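Local coordinates for envelope polyprotein (Puumala orthohantavirus, PDB 5FXU), which forms the ectodomain of Gn, an antigenic envelope glycoprotein that, with its partner Gc, probably makes up the spike used in hantaviral attachment and entry, at residues 224-229 against 310-315; 193-198 against 228-233; 56-61 against 318-323. All coordinates share one frame; numbering follows the deposited sequence.

Interaction 1: 224-229 against 310-315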
# COMPACT_ATOMS: atom_id res chain seq x y z
N ASN A 224 -8.48 18.32 7.91
CA ASN A 224 -7.85 17.04 7.55
C ASN A 224 -7.03 16.41 8.69
O ASN A 224 -5.80 16.47 8.79
CB ASN A 224 -7.15 17.18 6.22
CG ASN A 224 -8.15 17.34 5.05
OD1 ASN A 224 -9.00 16.47 4.88
ND2 ASN A 224 -8.09 18.43 4.29
N GLY A 225 -7.81 15.75 9.55
CA GLY A 225 -7.38 15.27 10.82
C GLY A 225 -6.86 13.84 10.91
O GLY A 225 -6.45 13.45 11.99
N PHE A 226 -6.87 13.05 9.83
CA PHE A 226 -6.32 11.69 9.91
C PHE A 226 -4.90 11.63 10.54
O PHE A 226 -4.05 12.45 10.24
CB PHE A 226 -6.32 11.00 8.57
CG PHE A 226 -5.63 9.65 8.61
CD1 PHE A 226 -6.26 8.55 9.16
CD2 PHE A 226 -4.32 9.51 8.17
CE1 PHE A 226 -5.61 7.33 9.24
CE2 PHE A 226 -3.68 8.30 8.24
CZ PHE A 226 -4.32 7.20 8.78
N GLN A 227 -4.70 10.69 11.45
CA GLN A 227 -3.43 10.53 12.13
C GLN A 227 -2.82 9.19 11.78
O GLN A 227 -3.41 8.13 12.02
CB GLN A 227 -3.56 10.71 13.65
CG GLN A 227 -3.59 12.19 14.04
CD GLN A 227 -3.55 12.42 15.54
OE1 GLN A 227 -2.50 12.27 16.18
NE2 GLN A 227 -4.68 12.81 16.10
N GLY A 228 -1.64 9.25 11.18
CA GLY A 228 -0.95 8.05 10.75
C GLY A 228 0.26 8.35 9.93
O GLY A 228 0.75 9.48 9.90
N TYR A 229 0.77 7.33 9.26
CA TYR A 229 2.02 7.46 8.53
C TYR A 229 2.15 6.32 7.57
O TYR A 229 1.36 5.40 7.63
CB TYR A 229 3.21 7.46 9.49
CG TYR A 229 3.39 6.24 10.33
CD1 TYR A 229 2.76 6.12 11.57
CD2 TYR A 229 4.25 5.23 9.93
CE1 TYR A 229 2.95 4.98 12.37
CE2 TYR A 229 4.46 4.10 10.72
CZ TYR A 229 3.81 3.99 11.93
OH TYR A 229 4.01 2.87 12.68
N THR A 310 -9.00 0.72 -2.15
CA THR A 310 -9.06 0.87 -0.69
C THR A 310 -8.35 2.14 -0.22
O THR A 310 -7.34 2.56 -0.79
CB THR A 310 -8.41 -0.32 0.01
OG1 THR A 310 -7.07 -0.43 -0.48
CG2 THR A 310 -9.15 -1.63 -0.29
N GLY A 311 -8.91 2.77 0.80
CA GLY A 311 -8.28 3.93 1.41
C GLY A 311 -8.94 4.33 2.71
O GLY A 311 -9.81 3.63 3.22
N VAL A 312 -8.54 5.48 3.22
CA VAL A 312 -9.09 6.07 4.43
C VAL A 312 -9.46 7.52 4.13
O VAL A 312 -8.78 8.19 3.39
CB VAL A 312 -8.03 6.06 5.56
CG1 VAL A 312 -8.58 6.53 6.88
CG2 VAL A 312 -7.50 4.66 5.76
N LEU A 313 -10.55 7.99 4.73
CA LEU A 313 -10.88 9.41 4.71
C LEU A 313 -9.81 10.21 5.41
O LEU A 313 -9.40 9.84 6.51
CB LEU A 313 -12.20 9.66 5.43
CG LEU A 313 -13.48 9.13 4.79
CD1 LEU A 313 -14.63 9.61 5.61
CD2 LEU A 313 -13.65 9.56 3.35
N THR A 314 -9.39 11.32 4.81
CA THR A 314 -8.40 12.19 5.45
C THR A 314 -9.01 13.04 6.55
O THR A 314 -8.31 13.50 7.43
CB THR A 314 -7.71 13.11 4.44
OG1 THR A 314 -8.69 13.97 3.85
CG2 THR A 314 -7.00 12.32 3.36
N ALA A 315 -10.33 13.23 6.51
CA ALA A 315 -11.03 14.15 7.41
C ALA A 315 -11.12 13.68 8.85
O ALA A 315 -11.19 14.51 9.76
CB ALA A 315 -12.43 14.48 6.89
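F226 packs on V312, while N224 and G225 lie against T314 and A315, where the end of one β-strand meets the loop leading into another. Segment 310-315 is turning out of strand 310-313 in the β-rich Gn head, and 224-229 runs through a loop into the start of strand 228-234. The two strands do not pair directly here; the loop before one is fastened to the turn after the other.

The apolar part belongs to F226. With CG anti to the backbone N (chi1 174°), its ring reaches over toward V312, and the two side chains run roughly at right angles. CD1 lies 3.8 Å from V312 CG1, and CE1 is almost as near. L195 packs on the same ring and L341 on the F226 side chain, which thus joins a small hydrophobic cluster spread over neighbouring strands. Behind the ring, F226 CB rests 3.4 Å from T314 O.

Two hydrogen bonds supply the polar part. The backbone bond from F226 N to T314 O is 2.8 Å long and ties the loop to the turn. G225 N also comes close to T314 O, but the angle is too poor for a bond.

The other is between side chains, although N224 is poorly ordered; its ND2 is hydrogen-bonded to the backbone O of C336. T314 OG1 donates to N224 OD1 at 2.7 Å, approaching from above the amide plane, 49° out of it.

Interaction 2: 193-198 against 228-233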
# COMPACT_ATOMS: atom_id res chain seq x y z
N CYS A 193 4.66 0.96 0.01
CA CYS A 193 4.30 1.62 1.25
C CYS A 193 2.93 1.19 1.75
O CYS A 193 2.02 1.00 0.97
CB CYS A 193 4.23 3.13 1.04
SG CYS A 193 5.75 3.89 0.47
N PHE A 194 2.80 1.10 3.08
CA PHE A 194 1.58 0.66 3.75
C PHE A 194 1.16 1.74 4.72
O PHE A 194 1.98 2.27 5.45
CB PHE A 194 1.81 -0.69 4.45
CG PHE A 194 2.36 -1.72 3.51
CD1 PHE A 194 3.73 -1.72 3.20
CD2 PHE A 194 1.52 -2.59 2.86
CE1 PHE A 194 4.23 -2.62 2.26
CE2 PHE A 194 2.03 -3.51 1.94
CZ PHE A 194 3.37 -3.52 1.62
N LEU A 195 -0.12 2.09 4.67
CA LEU A 195 -0.67 3.10 5.53
C LEU A 195 -0.94 2.55 6.92
O LEU A 195 -1.67 1.57 7.08
CB LEU A 195 -2.00 3.61 4.95
CG LEU A 195 -2.65 4.73 5.74
CD1 LEU A 195 -1.84 6.00 5.65
CD2 LEU A 195 -4.01 5.01 5.17
N ILE A 196 -0.42 3.23 7.93
CA ILE A 196 -0.55 2.81 9.33
C ILE A 196 -1.31 3.89 10.09
O ILE A 196 -0.91 5.06 10.07
CB ILE A 196 0.84 2.67 9.97
CG1 ILE A 196 1.81 1.81 9.13
CG2 ILE A 196 0.73 2.16 11.40
CD1 ILE A 196 1.34 0.42 8.83
N ALA A 197 -2.40 3.52 10.76
CA ALA A 197 -3.13 4.42 11.64
C ALA A 197 -2.46 4.50 13.01
O ALA A 197 -2.26 3.48 13.68
CB ALA A 197 -4.54 3.95 11.81
N LYS A 198 -2.13 5.72 13.42
CA LYS A 198 -1.43 5.96 14.67
C LYS A 198 -1.75 7.37 15.18
O LYS A 198 -1.36 8.38 14.59
CB LYS A 198 0.08 5.77 14.48
CG LYS A 198 0.94 6.01 15.71
CD LYS A 198 0.62 5.00 16.81
CE LYS A 198 1.51 5.15 18.05
NZ LYS A 198 1.35 6.37 18.87
N GLY A 228 -1.64 9.25 11.18
CA GLY A 228 -0.95 8.05 10.75
C GLY A 228 0.26 8.35 9.93
O GLY A 228 0.75 9.48 9.90
N TYR A 229 0.77 7.33 9.26
CA TYR A 229 2.02 7.46 8.53
C TYR A 229 2.15 6.32 7.57
O TYR A 229 1.36 5.40 7.63
CB TYR A 229 3.21 7.46 9.49
CG TYR A 229 3.39 6.24 10.33
CD1 TYR A 229 2.76 6.12 11.57
CD2 TYR A 229 4.25 5.23 9.93
CE1 TYR A 229 2.95 4.98 12.37
CE2 TYR A 229 4.46 4.10 10.72
CZ TYR A 229 3.81 3.99 11.93
OH TYR A 229 4.01 2.87 12.68
N TYR A 230 3.12 6.41 6.67
CA TYR A 230 3.40 5.29 5.79
C TYR A 230 4.70 4.62 6.25
O TYR A 230 5.64 5.30 6.68
CB TYR A 230 3.49 5.74 4.31
CG TYR A 230 2.17 5.95 3.62
CD1 TYR A 230 1.49 4.88 3.05
CD2 TYR A 230 1.61 7.20 3.50
CE1 TYR A 230 0.29 5.06 2.38
CE2 TYR A 230 0.42 7.39 2.85
CZ TYR A 230 -0.25 6.33 2.28
OH TYR A 230 -1.44 6.53 1.62
N ILE A 231 4.74 3.29 6.11
CA ILE A 231 5.96 2.52 6.28
C ILE A 231 6.24 1.86 4.95
O ILE A 231 5.35 1.26 4.35
CB ILE A 231 5.84 1.56 7.49
CG1 ILE A 231 7.22 1.17 7.98
CG2 ILE A 231 4.97 0.35 7.20
CD1 ILE A 231 7.89 2.26 8.81
N CYS A 232 7.47 2.02 4.45
CA CYS A 232 7.80 1.67 3.07
C CYS A 232 9.00 0.79 3.05
O CYS A 232 9.85 0.86 3.95
CB CYS A 232 8.10 2.94 2.23
SG CYS A 232 6.79 4.20 2.26
N LEU A 233 9.09 -0.04 2.02
CA LEU A 233 10.28 -0.81 1.76
C LEU A 233 10.74 -0.43 0.38
O LEU A 233 9.93 -0.28 -0.52
CB LEU A 233 10.03 -2.30 1.86
CG LEU A 233 10.02 -3.03 3.21
CD1 LEU A 233 10.98 -2.54 4.27
CD2 LEU A 233 8.62 -2.94 3.73
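Two tyrosine rings, each with an aliphatic side chain laid over a face, make the apolar centre of this contact, one on either face of the strand pair. On the face carrying L195 and Y230, the leucine has CG anti to its backbone N (chi1 -177°), and CD1 comes over the Y230 ring, offset toward its rim, 3.7 Å from CZ. L195 CB and C193 CB touch the CE1 and CD1 side of that ring.

On the face of I196 and Y229, the tyrosine's CG sits between its backbone N and carbonyl carbon (chi1 61°), which folds the ring back across the neighbouring strand. I196 CB lies over the ring's centre, and CG2 is 3.6 Å from Y229 CZ. Further along this face, I196 CD1 meets I231 CG2 at 4.0 Å.

The backbones between these faces are joined by two pairs of hydrogen bonds, F194 with I231 and I196 with Y229. I196 N to Y229 O is 2.8 Å and runs nearly along the C=O axis.

Outward, K198 CB packs at the edge of the Y229 ring, 3.6 Å from CE1. The hydroxyls look elsewhere: Y229 OH bonds to E100, and Y230 OH to the carbonyl of P342.

At the far end, C193 SG and C232 SG are bonded at 2.1 Å, with a C-S-S-C torsion of 107°. It is a cross-strand disulfide at a non-hydrogen-bonded position of an antiparallel β pair.

Interaction 3: 56-61 against 318-323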
# COMPACT_ATOMS: atom_id res chain seq x y z
N PRO A 56 -13.34 -3.40 9.97
CA PRO A 56 -14.53 -2.72 9.46
C PRO A 56 -14.25 -1.69 8.35
O PRO A 56 -13.47 -0.77 8.53
CB PRO A 56 -15.11 -2.04 10.70
CG PRO A 56 -13.92 -1.77 11.57
CD PRO A 56 -12.99 -2.93 11.33
N PHE A 57 -14.94 -1.86 7.24
CA PHE A 57 -14.87 -1.03 6.05
C PHE A 57 -16.25 -0.54 5.68
O PHE A 57 -17.26 -1.21 5.90
CB PHE A 57 -14.35 -1.85 4.86
CG PHE A 57 -12.87 -1.86 4.73
CD1 PHE A 57 -12.07 -2.70 5.51
CD2 PHE A 57 -12.26 -1.05 3.80
CE1 PHE A 57 -10.69 -2.71 5.36
CE2 PHE A 57 -10.89 -1.06 3.65
CZ PHE A 57 -10.10 -1.88 4.44
N THR A 58 -16.30 0.66 5.11
CA THR A 58 -17.48 1.12 4.44
C THR A 58 -17.36 0.72 3.00
O THR A 58 -16.43 1.12 2.34
CB THR A 58 -17.60 2.63 4.56
OG1 THR A 58 -17.91 2.93 5.91
CG2 THR A 58 -18.72 3.17 3.63
N LYS A 59 -18.28 -0.09 2.52
CA LYS A 59 -18.34 -0.43 1.10
C LYS A 59 -19.17 0.59 0.33
O LYS A 59 -20.31 0.77 0.64
CB LYS A 59 -18.96 -1.80 0.94
CG LYS A 59 -19.01 -2.30 -0.47
CD LYS A 59 -19.72 -3.62 -0.49
CE LYS A 59 -19.86 -4.11 -1.90
NZ LYS A 59 -20.54 -5.43 -1.90
N TRP A 60 -18.59 1.19 -0.70
CA TRP A 60 -19.19 2.25 -1.46
C TRP A 60 -19.20 1.81 -2.92
O TRP A 60 -18.15 1.55 -3.49
CB TRP A 60 -18.36 3.53 -1.28
CG TRP A 60 -18.87 4.71 -2.04
CD1 TRP A 60 -20.18 5.02 -2.30
CD2 TRP A 60 -18.09 5.76 -2.63
NE1 TRP A 60 -20.27 6.16 -3.05
CE2 TRP A 60 -19.00 6.65 -3.27
CE3 TRP A 60 -16.73 6.03 -2.71
CZ2 TRP A 60 -18.57 7.81 -3.94
CZ3 TRP A 60 -16.31 7.17 -3.38
CH2 TRP A 60 -17.23 8.05 -3.99
N THR A 61 -20.39 1.75 -3.52
CA THR A 61 -20.60 1.15 -4.86
C THR A 61 -21.47 2.07 -5.73
O THR A 61 -22.20 2.89 -5.21
CB THR A 61 -21.30 -0.23 -4.74
OG1 THR A 61 -22.49 -0.10 -3.95
CG2 THR A 61 -20.42 -1.20 -4.07
N ASP A 318 -9.94 9.42 13.72
CA ASP A 318 -10.23 7.99 13.77
C ASP A 318 -10.47 7.54 12.35
O ASP A 318 -11.36 8.08 11.69
CB ASP A 318 -11.50 7.72 14.58
CG ASP A 318 -11.37 8.15 16.04
OD1 ASP A 318 -10.26 8.03 16.62
OD2 ASP A 318 -12.40 8.60 16.59
N PRO A 319 -9.69 6.54 11.88
CA PRO A 319 -9.78 6.13 10.48
C PRO A 319 -11.16 5.58 10.05
O PRO A 319 -11.75 4.75 10.75
CB PRO A 319 -8.71 5.04 10.36
CG PRO A 319 -8.50 4.53 11.75
CD PRO A 319 -8.80 5.68 12.67
N VAL A 320 -11.67 6.10 8.94
CA VAL A 320 -12.83 5.54 8.28
C VAL A 320 -12.32 4.87 7.02
O VAL A 320 -11.93 5.56 6.08
CB VAL A 320 -13.85 6.63 7.93
CG1 VAL A 320 -15.00 6.04 7.11
CG2 VAL A 320 -14.39 7.25 9.19
N TYR A 321 -12.31 3.54 7.03
CA TYR A 321 -11.76 2.77 5.92
C TYR A 321 -12.82 2.56 4.85
O TYR A 321 -13.97 2.28 5.16
CB TYR A 321 -11.23 1.41 6.41
CG TYR A 321 -10.00 1.49 7.27
CD1 TYR A 321 -8.76 1.59 6.71
CD2 TYR A 321 -10.09 1.46 8.67
CE1 TYR A 321 -7.61 1.66 7.49
CE2 TYR A 321 -8.96 1.54 9.48
CZ TYR A 321 -7.71 1.64 8.87
OH TYR A 321 -6.56 1.74 9.62
N ILE A 322 -12.41 2.69 3.61
CA ILE A 322 -13.31 2.62 2.47
C ILE A 322 -12.85 1.59 1.47
O ILE A 322 -11.69 1.49 1.18
CB ILE A 322 -13.42 3.99 1.77
CG1 ILE A 322 -14.15 4.95 2.70
CG2 ILE A 322 -14.25 3.92 0.49
CD1 ILE A 322 -13.37 6.21 2.89
N TRP A 323 -13.80 0.82 0.99
CA TRP A 323 -13.63 -0.06 -0.13
C TRP A 323 -14.62 0.38 -1.21
O TRP A 323 -15.83 0.32 -1.00
CB TRP A 323 -13.93 -1.50 0.32
CG TRP A 323 -13.86 -2.49 -0.78
CD1 TRP A 323 -13.00 -2.51 -1.81
CD2 TRP A 323 -14.69 -3.63 -0.93
NE1 TRP A 323 -13.24 -3.57 -2.60
CE2 TRP A 323 -14.29 -4.28 -2.08
CE3 TRP A 323 -15.74 -4.17 -0.18
CZ2 TRP A 323 -14.88 -5.46 -2.53
CZ3 TRP A 323 -16.33 -5.33 -0.61
CH2 TRP A 323 -15.91 -5.97 -1.78
O HOH W 1 -13.76 2.01 9.02
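K59 and W323, paired across the parallel strands and on the same face, both hold CG anti to the backbone N (chi1 -177° and 177°), and their side chains lie side by side, pointing the same way. The lysine chain is fully extended beyond CG and follows the six-membered part of the indole: CG is 3.8 Å from W323 CE3, and CD is 3.8 Å from CZ3. Its aliphatic length therefore does the packing, while NZ makes a long, weak ion pair with E35. L114, C116 and I86 also touch the W323 side chain.

F57 holds its CG beside the backbone N (chi1 -89°), which carries the ring across to the other strand. Y321 CB sits over one face of this ring, 3.7 Å from CE2 and offset toward the rim, while the backbone carbon of I322 meets the ring edge in its plane. T58 turns OG1 to E85 on the neighbouring strand 79-89.

Three backbone hydrogen bonds join the segments: T58 N to Y321 O (2.8 Å), W323 N to T58 O (3.0 Å) and W60 N to W323 O (2.9 Å). Just ahead of them, a water donates to P56 O and accepts from Y321 N. T58 bonding to residues 321 and 323, then W323 to 58 and 60, is the staggered pattern of parallel β-strands, here a short pairing in a mixed sheet.

In the fold
Interaction 2 is the most central and extensive of the three: a buried, regular antiparallel pair locked by a disulfide. Interaction 1, also largely buried though farther from the chain's centre, shares G228 and Y229 with it but catches the loop upstream, so its chemistry is sparser, one backbone bond, one side-chain bond and a single ring. Even so, F226 and V312 pack on L195 of 193-198, and the backbones touch again through Q227 and K198. Interaction 3 is partly buried, uses parallel pairing and includes a water and a partly exposed lysine. It joins interaction 1 through neighbouring strands 310-313 and 321-323, whereas with interaction 2 it touches where A197 packs on Y321 and P319.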